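Local coordinates for protein sugar-phosphate aldolase (Thermotoga maritima, PDB 1PVT) that belongs to the class II aldolase and adducin family of AraD-like alpha/beta proteins and is named as a sugar-phosphate aldolase, at residues A27-V32 / K98-F103; F51-P56 / T105-H110; L81-V84 / Y90-L93; H110-E115 / K178-S183. All blocks are in the same frame, centred on the assembly; numbering follows the deposited sequence.

Interaction 1 (A27-V32 / K98-F103); sequences AGNISV and KPTSEF
The entrance to helix 103-115 is marked by an ST turn, and two of its residues, Thr100 and the N-cap residue Glu102, meet Asn29 of strand 28-34. It illustrates how a single buried amide can be met by the residues of a helix start. Inside the turn, the backbone N of Glu102 donates to Thr100 OG1 over 3.1 Å, while Phe103 N reaches Thr100 O at 2.9 Å and closes a type I beta turn. Thr100 OG1 takes up this acceptor role because it lies opposite the backbone N about CA-CB (chi1 161°). The side chains of Thr100 and Glu102 come from the opposite direction to that of Asn29. Asn29 OD1 rests 3.3 Å from Thr100 CB. On the other branch, Asn29 ND2 lies over the carboxylate face, 3.0 Å from Glu102 CD. From there it is within 3.2 Å of Thr100 OG1 and 3.1 Å of Glu102 OE2, but poor angles keep both pairs from being hydrogen bonds. The amide and carboxylate planes stand 60° apart, so the two flat groups are strongly turned against each other. What fixes them lies outside the pair: Thr63 OG1 bonds Asn29 OD1, and Glu102 OE2 bonds His106 NE2, with a weak bond to His125 ND1. Around the contact, strand 28-34 runs between strands 58-63 and 122-126. Ile30 turns from it to pack on helix 2-19, and Ser31 OG is hydrogen-bonded to His106 and His110 of helix 103-115.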
loop_
_atom_site.group_PDB
_atom_site.type_symbol
_atom_site.label_atom_id
_atom_site.label_comp_id
_atom_site.label_asym_id
_atom_site.label_seq_id
_atom_site.Cartn_x
_atom_site.Cartn_y
_atom_site.Cartn_z
ATOM N N ALA A 27 -12.244 0.995 -0.066
ATOM C CA ALA A 27 -11.253 0.394 -0.944
ATOM C C ALA A 27 -9.907 1.079 -0.822
ATOM O O ALA A 27 -9.560 1.949 -1.634
ATOM C CB ALA A 27 -11.735 0.468 -2.387
ATOM N N GLY A 28 -9.140 0.681 0.179
ATOM C CA GLY A 28 -7.834 1.280 0.372
ATOM C C GLY A 28 -7.349 1.124 1.806
ATOM O O GLY A 28 -8.105 1.371 2.757
ATOM N N ASN A 29 -6.092 0.715 1.963
ATOM C CA ASN A 29 -5.527 0.526 3.282
ATOM C C ASN A 29 -4.122 1.028 3.294
ATOM O O ASN A 29 -3.507 1.209 2.242
ATOM C CB ASN A 29 -5.532 -0.947 3.643
ATOM C CG ASN A 29 -6.919 -1.522 3.655
ATOM O OD1 ASN A 29 -7.711 -1.259 4.570
ATOM N ND2 ASN A 29 -7.240 -2.297 2.622
ATOM N N ILE A 30 -3.613 1.232 4.500
ATOM C CA ILE A 30 -2.259 1.719 4.693
ATOM C C ILE A 30 -1.626 0.852 5.757
ATOM O O ILE A 30 -2.321 0.316 6.613
ATOM C CB ILE A 30 -2.271 3.175 5.201
ATOM C CG1 ILE A 30 -3.052 4.066 4.216
ATOM C CG2 ILE A 30 -0.837 3.659 5.417
ATOM C CD1 ILE A 30 -3.322 5.466 4.711
ATOM N N SER A 31 -0.310 0.703 5.706
ATOM C CA SER A 31 0.397 -0.095 6.710
ATOM C C SER A 31 1.830 0.411 6.896
ATOM O O SER A 31 2.580 0.614 5.924
ATOM C CB SER A 31 0.419 -1.583 6.324
ATOM O OG SER A 31 1.248 -1.818 5.187
ATOM N N VAL A 32 2.201 0.627 8.153
ATOM C CA VAL A 32 3.538 1.108 8.462
ATOM C C VAL A 32 4.179 0.160 9.464
ATOM O O VAL A 32 3.543 -0.271 10.433
ATOM C CB VAL A 32 3.510 2.544 9.063
ATOM C CG1 VAL A 32 4.936 3.117 9.140
ATOM C CG2 VAL A 32 2.616 3.441 8.217
ATOM N N LYS A 98 -10.627 -5.757 13.842
ATOM C CA LYS A 98 -9.517 -6.561 13.362
ATOM C C LYS A 98 -8.942 -5.787 12.195
ATOM O O LYS A 98 -9.640 -4.991 11.574
ATOM C CB LYS A 98 -10.007 -7.924 12.885
ATOM C CG LYS A 98 -10.528 -8.787 14.003
ATOM C CD LYS A 98 -11.141 -10.064 13.479
ATOM C CE LYS A 98 -11.392 -11.052 14.611
ATOM N NZ LYS A 98 -10.117 -11.482 15.269
ATOM N N PRO A 99 -7.660 -5.999 11.879
ATOM C CA PRO A 99 -7.107 -5.253 10.750
ATOM C C PRO A 99 -7.905 -5.532 9.473
ATOM O O PRO A 99 -8.896 -6.275 9.473
ATOM C CB PRO A 99 -5.673 -5.775 10.652
ATOM C CG PRO A 99 -5.371 -6.231 12.037
ATOM C CD PRO A 99 -6.648 -6.889 12.469
ATOM N N THR A 100 -7.460 -4.922 8.383
ATOM C CA THR A 100 -8.100 -5.095 7.094
ATOM C C THR A 100 -7.952 -6.525 6.596
ATOM O O THR A 100 -7.020 -7.232 6.961
ATOM C CB THR A 100 -7.477 -4.160 6.049
ATOM O OG1 THR A 100 -7.788 -4.644 4.739
ATOM C CG2 THR A 100 -5.972 -4.103 6.214
ATOM N N SER A 101 -8.879 -6.940 5.749
ATOM C CA SER A 101 -8.836 -8.271 5.175
ATOM C C SER A 101 -7.482 -8.521 4.495
ATOM O O SER A 101 -6.954 -9.631 4.557
ATOM C CB SER A 101 -9.951 -8.431 4.134
ATOM O OG SER A 101 -11.208 -8.001 4.632
ATOM N N GLU A 102 -6.918 -7.502 3.845
ATOM C CA GLU A 102 -5.642 -7.688 3.151
ATOM C C GLU A 102 -4.419 -7.621 4.053
ATOM O O GLU A 102 -3.279 -7.499 3.596
ATOM C CB GLU A 102 -5.504 -6.700 1.981
ATOM C CG GLU A 102 -5.639 -5.235 2.316
ATOM C CD GLU A 102 -5.650 -4.377 1.064
ATOM O OE1 GLU A 102 -6.480 -4.650 0.171
ATOM O OE2 GLU A 102 -4.839 -3.435 0.967
ATOM N N PHE A 103 -4.679 -7.716 5.348
ATOM C CA PHE A 103 -3.638 -7.706 6.361
ATOM C C PHE A 103 -2.572 -8.756 6.019
ATOM O O PHE A 103 -1.373 -8.457 5.997
ATOM C CB PHE A 103 -4.306 -7.960 7.724
ATOM C CG PHE A 103 -3.442 -8.660 8.732
ATOM C CD1 PHE A 103 -2.099 -8.312 8.908
ATOM C CD2 PHE A 103 -3.985 -9.668 9.530
ATOM C CE1 PHE A 103 -1.300 -8.969 9.868
ATOM C CE2 PHE A 103 -3.204 -10.329 10.490
ATOM C CZ PHE A 103 -1.858 -9.981 10.658
#

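Interaction 2 (F51-P56 / T105-H110); sequences FDYDGP and THLMIH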
loop_
_atom_site.group_PDB
_atom_site.type_symbol
_atom_site.label_atom_id
_atom_site.label_comp_id
_atom_site.label_asym_id
_atom_site.label_seq_id
_atom_site.Cartn_x
_atom_site.Cartn_y
_atom_site.Cartn_z
ATOM N N PHE A 51 -3.613 -18.349 9.650
ATOM C CA PHE A 51 -2.585 -19.098 8.937
ATOM C C PHE A 51 -1.323 -19.105 9.799
ATOM O O PHE A 51 -1.254 -18.380 10.795
ATOM C CB PHE A 51 -2.302 -18.444 7.580
ATOM C CG PHE A 51 -1.813 -17.013 7.666
ATOM C CD1 PHE A 51 -0.452 -16.730 7.798
ATOM C CD2 PHE A 51 -2.713 -15.949 7.589
ATOM C CE1 PHE A 51 0.005 -15.410 7.847
ATOM C CE2 PHE A 51 -2.268 -14.632 7.638
ATOM C CZ PHE A 51 -0.908 -14.359 7.767
ATOM N N ASP A 52 -0.327 -19.908 9.435
ATOM C CA ASP A 52 0.886 -19.954 10.245
ATOM C C ASP A 52 1.991 -19.000 9.833
ATOM O O ASP A 52 2.683 -19.210 8.828
ATOM C CB ASP A 52 1.474 -21.358 10.303
ATOM C CG ASP A 52 2.680 -21.428 11.224
ATOM O OD1 ASP A 52 3.726 -20.810 10.904
ATOM O OD2 ASP A 52 2.567 -22.086 12.279
ATOM N N TYR A 53 2.172 -17.966 10.645
ATOM C CA TYR A 53 3.192 -16.972 10.395
ATOM C C TYR A 53 4.541 -17.468 10.895
ATOM O O TYR A 53 4.685 -17.849 12.055
ATOM C CB TYR A 53 2.830 -15.670 11.094
ATOM C CG TYR A 53 3.877 -14.621 10.918
ATOM C CD1 TYR A 53 4.185 -14.133 9.653
ATOM C CD2 TYR A 53 4.591 -14.137 12.009
ATOM C CE1 TYR A 53 5.183 -13.185 9.471
ATOM C CE2 TYR A 53 5.596 -13.187 11.848
ATOM C CZ TYR A 53 5.888 -12.710 10.573
ATOM O OH TYR A 53 6.876 -11.755 10.395
ATOM N N ASP A 54 5.527 -17.453 10.003
ATOM C CA ASP A 54 6.872 -17.905 10.327
ATOM C C ASP A 54 7.928 -16.849 10.002
ATOM O O ASP A 54 9.099 -17.167 9.800
ATOM C CB ASP A 54 7.177 -19.201 9.567
ATOM C CG ASP A 54 8.631 -19.642 9.710
ATOM O OD1 ASP A 54 9.100 -19.793 10.862
ATOM O OD2 ASP A 54 9.306 -19.833 8.670
ATOM N N GLY A 55 7.516 -15.588 9.945
ATOM C CA GLY A 55 8.465 -14.529 9.656
ATOM C C GLY A 55 8.945 -13.908 10.955
ATOM O O GLY A 55 8.435 -14.261 12.021
ATOM N N PRO A 56 9.923 -12.984 10.912
ATOM C CA PRO A 56 10.435 -12.342 12.131
ATOM C C PRO A 56 9.349 -11.653 12.961
ATOM O O PRO A 56 8.180 -11.609 12.578
ATOM C CB PRO A 56 11.461 -11.344 11.595
ATOM C CG PRO A 56 11.971 -12.024 10.353
ATOM C CD PRO A 56 10.696 -12.557 9.728
ATOM N N THR A 105 -1.664 -10.075 3.237
ATOM C CA THR A 105 -0.857 -9.640 2.109
ATOM C C THR A 105 0.236 -8.691 2.578
ATOM O O THR A 105 1.412 -8.917 2.323
ATOM C CB THR A 105 -1.711 -8.933 1.071
ATOM O OG1 THR A 105 -2.790 -9.788 0.675
ATOM C CG2 THR A 105 -0.875 -8.601 -0.134
ATOM N N HIS A 106 -0.165 -7.633 3.275
ATOM C CA HIS A 106 0.770 -6.644 3.814
ATOM C C HIS A 106 1.826 -7.353 4.635
ATOM O O HIS A 106 3.016 -7.018 4.593
ATOM C CB HIS A 106 0.033 -5.659 4.728
ATOM C CG HIS A 106 -0.805 -4.660 3.994
ATOM N ND1 HIS A 106 -0.477 -3.323 3.924
ATOM C CD2 HIS A 106 -1.945 -4.805 3.278
ATOM C CE1 HIS A 106 -1.377 -2.688 3.197
ATOM N NE2 HIS A 106 -2.279 -3.564 2.792
ATOM N N LEU A 107 1.361 -8.333 5.401
ATOM C CA LEU A 107 2.237 -9.102 6.252
ATOM C C LEU A 107 3.429 -9.558 5.459
ATOM O O LEU A 107 4.572 -9.263 5.809
ATOM C CB LEU A 107 1.514 -10.321 6.798
ATOM C CG LEU A 107 1.547 -10.414 8.319
ATOM C CD1 LEU A 107 1.157 -11.820 8.730
ATOM C CD2 LEU A 107 2.940 -10.063 8.836
HETATM N N MSE A 108 3.149 -10.264 4.371
HETATM C CA MSE A 108 4.204 -10.795 3.533
HETATM C C MSE A 108 5.214 -9.786 3.029
HETATM O O MSE A 108 6.419 -10.015 3.139
HETATM C CB MSE A 108 3.606 -11.567 2.362
HETATM C CG MSE A 108 2.892 -12.842 2.801
HETATM SE SE MSE A 108 3.812 -13.802 4.260
HETATM C CE MSE A 108 2.311 -13.927 5.513
ATOM N N ILE A 109 4.739 -8.672 2.479
ATOM C CA ILE A 109 5.662 -7.660 1.974
ATOM C C ILE A 109 6.509 -7.133 3.116
ATOM O O ILE A 109 7.716 -6.909 2.966
ATOM C CB ILE A 109 4.944 -6.442 1.358
ATOM C CG1 ILE A 109 3.978 -6.878 0.259
ATOM C CG2 ILE A 109 5.978 -5.483 0.782
ATOM C CD1 ILE A 109 2.618 -7.291 0.763
ATOM N N HIS A 110 5.856 -6.925 4.255
ATOM C CA HIS A 110 6.536 -6.406 5.426
ATOM C C HIS A 110 7.659 -7.326 5.875
ATOM O O HIS A 110 8.802 -6.888 6.029
ATOM C CB HIS A 110 5.535 -6.184 6.565
ATOM C CG HIS A 110 4.857 -4.845 6.524
ATOM N ND1 HIS A 110 5.556 -3.658 6.424
ATOM C CD2 HIS A 110 3.549 -4.503 6.607
ATOM C CE1 HIS A 110 4.708 -2.645 6.449
ATOM N NE2 HIS A 110 3.485 -3.130 6.562
#
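Leu107 is the shared element of this apolar contact, its CD1 lying between the two aromatic rings of segment 51-56. CD1 of Leu107 touches Phe51 at the ring edge, close to the ring plane, 3.4 Å from CZ, and is also 3.9 Å from CD1 of Tyr53. Leu107 CD2 reaches only Tyr53 of these two rings, 3.9 Å from its CE1. Phe51 has a second neighbour in Met108, present in the model as selenomethionine: its chain bends at both the second and the third torsion, which brings the terminal CE to 3.6 Å from Phe51 CE1. The helix thereby offers two consecutive residues to one ring. Phe51 can meet both because CG sits between the backbone N and the carbonyl carbon (chi1 60°).

The next shell surrounds Tyr53. Its hydroxyl donates to Pro56 O within the same segment, in the carbonyl plane and on a lone pair, though the modelled bond is doubtfully short. Gly55 N lies 3.3 Å above the Tyr53 ring plane, over its centre, so the chain curls round the ring. Further out, Tyr49 meets both aromatic rings, and Val173 of helix 173-182 touches Phe51 and Met108. In this alpha/beta fold, the chain between strands 45-49 and 58-63 thus packs its aromatic side chains on helix 103-115.

Interaction 3 (L81-V84 / Y90-L93); sequences LLHV and YEIL
Three backbone hydrogen bonds pair Leu81-Val84 with Tyr90-Leu93. The His83 and Glu91 backbones bond each other in both directions, His83 N to Glu91 O at 3.1 Å and Glu91 N to His83 O at 3.3 Å, forming an antiparallel hydrogen-bonded pair. The first of these is nearly straight, with 167° at the hydrogen. Leu93 N adds a bond to Leu81 O at 3.0 Å, where the second strand turns a corner. Between these lies the non-hydrogen-bonded pair Leu82 and Ile92, and the short strand axes run at 159° to each other.

On the face carrying His83 and Glu91, the two side chains lie side by side. The Glu91 chain, extended beyond CG, carries OE1 to the edge of the His83 ring, near its plane and 3.1 Å from CD2, with ring and carboxylate planes 32° apart. His83 NE2 stays 4.3 Å from Glu91 OE1, so the ring nitrogen and the carboxylate are not in contact. Tyr59 stacks on the histidine ring. On this same side, at the strand end where the chain turns, Leu81 CD2 meets Leu93 CD2 at 3.3 Å.

On the other face, Leu82 CD2 packs 3.5 Å from Ile92 CG1 and 4.0 Å from Tyr90 CE1. Strands 58-63 and 45-49 flank this hairpin, extending the sheet on both sides. Chemically, then, backbone bonding sets the register; Leu82, Ile92 and Tyr90 make one face; the His83 and Glu91 face is mixed, continuing into Leu81 and Leu93, and its carboxylate oxygen beside a ring carbon would be expected to polarise the imidazole without forming an ion pair.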
loop_
_atom_site.group_PDB
_atom_site.type_symbol
_atom_site.label_atom_id
_atom_site.label_comp_id
_atom_site.label_asym_id
_atom_site.label_seq_id
_atom_site.Cartn_x
_atom_site.Cartn_y
_atom_site.Cartn_z
ATOM N N LEU A 81 -2.605 -1.053 15.773
ATOM C CA LEU A 81 -1.205 -1.206 16.132
ATOM C C LEU A 81 -1.141 -2.677 16.476
ATOM O O LEU A 81 -1.908 -3.162 17.303
ATOM C CB LEU A 81 -0.829 -0.398 17.366
ATOM C CG LEU A 81 0.526 -0.869 17.906
ATOM C CD1 LEU A 81 1.614 -0.670 16.864
ATOM C CD2 LEU A 81 0.859 -0.103 19.159
ATOM N N LEU A 82 -0.233 -3.393 15.842
ATOM C CA LEU A 82 -0.157 -4.812 16.095
ATOM C C LEU A 82 1.239 -5.299 16.365
ATOM O O LEU A 82 2.222 -4.719 15.899
ATOM C CB LEU A 82 -0.698 -5.565 14.893
ATOM C CG LEU A 82 -2.061 -5.116 14.392
ATOM C CD1 LEU A 82 -2.335 -5.827 13.082
ATOM C CD2 LEU A 82 -3.143 -5.410 15.437
ATOM N N HIS A 83 1.321 -6.376 17.130
ATOM C CA HIS A 83 2.600 -6.989 17.411
ATOM C C HIS A 83 2.519 -8.326 16.682
ATOM O O HIS A 83 1.652 -9.166 16.976
ATOM C CB HIS A 83 2.804 -7.186 18.914
ATOM C CG HIS A 83 4.169 -7.688 19.272
ATOM N ND1 HIS A 83 5.322 -7.167 18.723
ATOM C CD2 HIS A 83 4.567 -8.666 20.121
ATOM C CE1 HIS A 83 6.370 -7.801 19.215
ATOM N NE2 HIS A 83 5.940 -8.716 20.066
ATOM N N VAL A 84 3.402 -8.494 15.701
ATOM C CA VAL A 84 3.438 -9.704 14.898
ATOM C C VAL A 84 4.437 -10.714 15.450
ATOM O O VAL A 84 5.662 -10.539 15.368
ATOM C CB VAL A 84 3.765 -9.368 13.426
ATOM C CG1 VAL A 84 3.849 -10.631 12.600
ATOM C CG2 VAL A 84 2.681 -8.463 12.859
ATOM N N TYR A 90 -1.231 -13.131 16.821
ATOM C CA TYR A 90 -0.782 -11.755 16.772
ATOM C C TYR A 90 -1.687 -11.064 17.774
ATOM O O TYR A 90 -2.829 -11.499 17.985
ATOM C CB TYR A 90 -0.982 -11.165 15.375
ATOM C CG TYR A 90 -2.419 -10.831 15.019
ATOM C CD1 TYR A 90 -2.993 -9.614 15.405
ATOM C CD2 TYR A 90 -3.186 -11.704 14.249
ATOM C CE1 TYR A 90 -4.292 -9.269 15.025
ATOM C CE2 TYR A 90 -4.488 -11.370 13.860
ATOM C CZ TYR A 90 -5.034 -10.149 14.249
ATOM O OH TYR A 90 -6.307 -9.809 13.834
ATOM N N GLU A 91 -1.188 -9.999 18.388
ATOM C CA GLU A 91 -1.973 -9.281 19.382
ATOM C C GLU A 91 -2.269 -7.826 19.008
ATOM O O GLU A 91 -1.454 -7.155 18.373
ATOM C CB GLU A 91 -1.259 -9.368 20.735
ATOM C CG GLU A 91 0.253 -9.133 20.655
ATOM C CD GLU A 91 0.983 -9.464 21.960
ATOM O OE1 GLU A 91 2.171 -9.078 22.097
ATOM O OE2 GLU A 91 0.369 -10.117 22.840
ATOM N N ILE A 92 -3.450 -7.357 19.394
ATOM C CA ILE A 92 -3.861 -5.997 19.106
ATOM C C ILE A 92 -3.590 -5.063 20.278
ATOM O O ILE A 92 -4.114 -5.261 21.373
ATOM C CB ILE A 92 -5.344 -5.938 18.785
ATOM C CG1 ILE A 92 -5.620 -6.768 17.533
ATOM C CG2 ILE A 92 -5.777 -4.493 18.612
ATOM C CD1 ILE A 92 -7.095 -6.836 17.149
ATOM N N LEU A 93 -2.765 -4.046 20.033
ATOM C CA LEU A 93 -2.410 -3.039 21.039
ATOM C C LEU A 93 -3.374 -1.855 20.939
ATOM O O LEU A 93 -3.893 -1.380 21.953
ATOM C CB LEU A 93 -0.971 -2.548 20.828
ATOM C CG LEU A 93 0.200 -3.369 21.387
ATOM C CD1 LEU A 93 0.129 -4.805 20.892
ATOM C CD2 LEU A 93 1.523 -2.720 20.977
#

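Interaction 4 (H110-E115 / K178-S183); sequences HAKFKE and KTVEKS
Aliphatic contact comes first here: the root of Lys112 meets Val180 where helices 103-115 and 173-182 approach each other. Both side chains point across the gap and meet at about a right angle. Val180 CG1 lies 3.5 Å from Lys112 CB and 3.7 Å from its CG, and the second methyl, CG2, comes within 3.8 Å of Lys112 CG, so both valine methyls rest against Lys112 CG, and CG1 also against CB. From there the lysine chain bends at its second and third torsions, and the charged end leads away from Val180. A long polar side chain can thus serve as a hydrocarbon surface near its base.

The aromatic contact is lighter. Phe113 CZ approaches Ser183 OG at 4.1 Å, with the oxygen oblique to the ring; Ser183 OG stands opposite the backbone N about CA-CB (chi1 177°), which turns it toward the Phe113 ring.

Outside the contact, Phe113 meets Phe199 of strand 196-200 edge to face and also touches Arg33 of strand 28-34. On helix 173-182, Lys178 and Lys182 both form salt bridges to Glu166, and both touch Val165 of strand 163-165. The two helix ends therefore touch across a small area, each resting on different strands of the same sheet.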
loop_
_atom_site.group_PDB
_atom_site.type_symbol
_atom_site.label_atom_id
_atom_site.label_comp_id
_atom_site.label_asym_id
_atom_site.label_seq_id
_atom_site.Cartn_x
_atom_site.Cartn_y
_atom_site.Cartn_z
ATOM N N HIS A 110 5.856 -6.925 4.255
ATOM C CA HIS A 110 6.536 -6.406 5.426
ATOM C C HIS A 110 7.659 -7.326 5.875
ATOM O O HIS A 110 8.802 -6.888 6.029
ATOM C CB HIS A 110 5.535 -6.184 6.565
ATOM C CG HIS A 110 4.857 -4.845 6.524
ATOM N ND1 HIS A 110 5.556 -3.658 6.424
ATOM C CD2 HIS A 110 3.549 -4.503 6.607
ATOM C CE1 HIS A 110 4.708 -2.645 6.449
ATOM N NE2 HIS A 110 3.485 -3.130 6.562
ATOM N N ALA A 111 7.339 -8.599 6.078
ATOM C CA ALA A 111 8.350 -9.553 6.502
ATOM C C ALA A 111 9.572 -9.445 5.581
ATOM O O ALA A 111 10.681 -9.139 6.026
ATOM C CB ALA A 111 7.776 -10.965 6.473
ATOM N N LYS A 112 9.354 -9.658 4.288
ATOM C CA LYS A 112 10.433 -9.615 3.304
ATOM C C LYS A 112 11.183 -8.296 3.292
ATOM O O LYS A 112 12.393 -8.262 3.106
ATOM C CB LYS A 112 9.869 -9.904 1.915
ATOM C CG LYS A 112 8.853 -11.059 1.899
ATOM C CD LYS A 112 9.439 -12.413 2.368
ATOM C CE LYS A 112 10.397 -13.033 1.329
ATOM N NZ LYS A 112 10.859 -14.425 1.675
ATOM N N PHE A 113 10.454 -7.209 3.485
ATOM C CA PHE A 113 11.053 -5.884 3.503
ATOM C C PHE A 113 11.999 -5.735 4.689
ATOM O O PHE A 113 13.061 -5.119 4.589
ATOM C CB PHE A 113 9.954 -4.819 3.582
ATOM C CG PHE A 113 9.594 -4.215 2.254
ATOM C CD1 PHE A 113 8.646 -3.200 2.180
ATOM C CD2 PHE A 113 10.236 -4.626 1.083
ATOM C CE1 PHE A 113 8.343 -2.596 0.967
ATOM C CE2 PHE A 113 9.944 -4.031 -0.139
ATOM C CZ PHE A 113 8.995 -3.011 -0.197
ATOM N N LYS A 114 11.587 -6.300 5.816
ATOM C CA LYS A 114 12.377 -6.247 7.032
ATOM C C LYS A 114 13.730 -6.899 6.754
ATOM O O LYS A 114 14.774 -6.406 7.192
ATOM C CB LYS A 114 11.645 -6.993 8.149
ATOM C CG LYS A 114 12.183 -6.731 9.543
ATOM C CD LYS A 114 11.417 -7.540 10.577
ATOM C CE LYS A 114 11.889 -7.235 11.989
ATOM N NZ LYS A 114 11.516 -5.862 12.416
ATOM N N GLU A 115 13.699 -8.004 6.012
ATOM C CA GLU A 115 14.911 -8.734 5.652
ATOM C C GLU A 115 15.646 -8.060 4.495
ATOM O O GLU A 115 16.822 -7.713 4.610
ATOM C CB GLU A 115 14.558 -10.173 5.262
ATOM C CG GLU A 115 14.109 -11.047 6.432
ATOM C CD GLU A 115 13.739 -12.473 6.017
ATOM O OE1 GLU A 115 14.502 -13.083 5.231
ATOM O OE2 GLU A 115 12.692 -12.985 6.487
ATOM N N LYS A 178 3.763 -13.112 -4.235
ATOM C CA LYS A 178 3.839 -12.695 -5.631
ATOM C C LYS A 178 4.384 -11.264 -5.704
ATOM O O LYS A 178 5.429 -11.004 -6.308
ATOM C CB LYS A 178 2.451 -12.730 -6.275
ATOM C CG LYS A 178 1.878 -14.112 -6.523
ATOM C CD LYS A 178 0.784 -14.051 -7.593
ATOM C CE LYS A 178 0.426 -15.442 -8.107
ATOM N NZ LYS A 178 -0.462 -15.410 -9.309
ATOM N N THR A 179 3.658 -10.350 -5.066
ATOM C CA THR A 179 4.005 -8.938 -5.033
ATOM C C THR A 179 5.458 -8.673 -4.695
ATOM O O THR A 179 6.132 -7.906 -5.383
ATOM C CB THR A 179 3.137 -8.192 -4.016
ATOM O OG1 THR A 179 1.769 -8.253 -4.434
ATOM C CG2 THR A 179 3.577 -6.735 -3.896
ATOM N N VAL A 180 5.940 -9.299 -3.628
ATOM C CA VAL A 180 7.321 -9.101 -3.209
ATOM C C VAL A 180 8.305 -9.421 -4.330
ATOM O O VAL A 180 9.291 -8.709 -4.522
ATOM C CB VAL A 180 7.667 -9.967 -1.977
ATOM C CG1 VAL A 180 9.091 -9.676 -1.514
ATOM C CG2 VAL A 180 6.681 -9.690 -0.857
ATOM N N GLU A 181 8.027 -10.484 -5.075
ATOM C CA GLU A 181 8.896 -10.897 -6.175
ATOM C C GLU A 181 9.027 -9.816 -7.246
ATOM O O GLU A 181 10.136 -9.474 -7.668
ATOM C CB GLU A 181 8.353 -12.174 -6.806
ATOM C CG GLU A 181 8.016 -13.240 -5.789
ATOM C CD GLU A 181 7.477 -14.498 -6.434
ATOM O OE1 GLU A 181 6.554 -14.381 -7.272
ATOM O OE2 GLU A 181 7.972 -15.600 -6.097
ATOM N N LYS A 182 7.886 -9.292 -7.688
ATOM C CA LYS A 182 7.856 -8.250 -8.704
ATOM C C LYS A 182 8.375 -6.971 -8.057
ATOM O O LYS A 182 9.008 -6.134 -8.702
ATOM C CB LYS A 182 6.423 -8.043 -9.187
ATOM C CG LYS A 182 5.565 -9.303 -9.147
ATOM C CD LYS A 182 6.106 -10.402 -10.048
ATOM C CE LYS A 182 5.312 -11.695 -9.868
ATOM N NZ LYS A 182 3.859 -11.540 -10.186
ATOM N N SER A 183 8.102 -6.839 -6.765
ATOM C CA SER A 183 8.524 -5.675 -6.002
ATOM C C SER A 183 10.006 -5.741 -5.624
ATOM O O SER A 183 10.424 -5.179 -4.606
ATOM C CB SER A 183 7.679 -5.565 -4.735
ATOM O OG SER A 183 8.107 -4.482 -3.929
#

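Overall arrangement
Helix 103-115 ties most of this example together. Interaction 1 sits at its start, interaction 2 on its middle and interaction 4 on its last turns, with His110 shared by the last two, whose centres are about 10 Å apart. Interaction 3 is the hairpin just before it in the chain; it touches interactions 1 and 2, each with its centre about 13 Å away, but not interaction 4, whose centre is about 20 Å off. Along the chain, segments 27-32 and 98-103 alternate with 51-56 and 105-110, and interaction 4 follows all the others. Helix 103-115 is thus tied to the mixed sheet, to the 51-56 chain and to helix 173-182, while the hairpin is local in sequence.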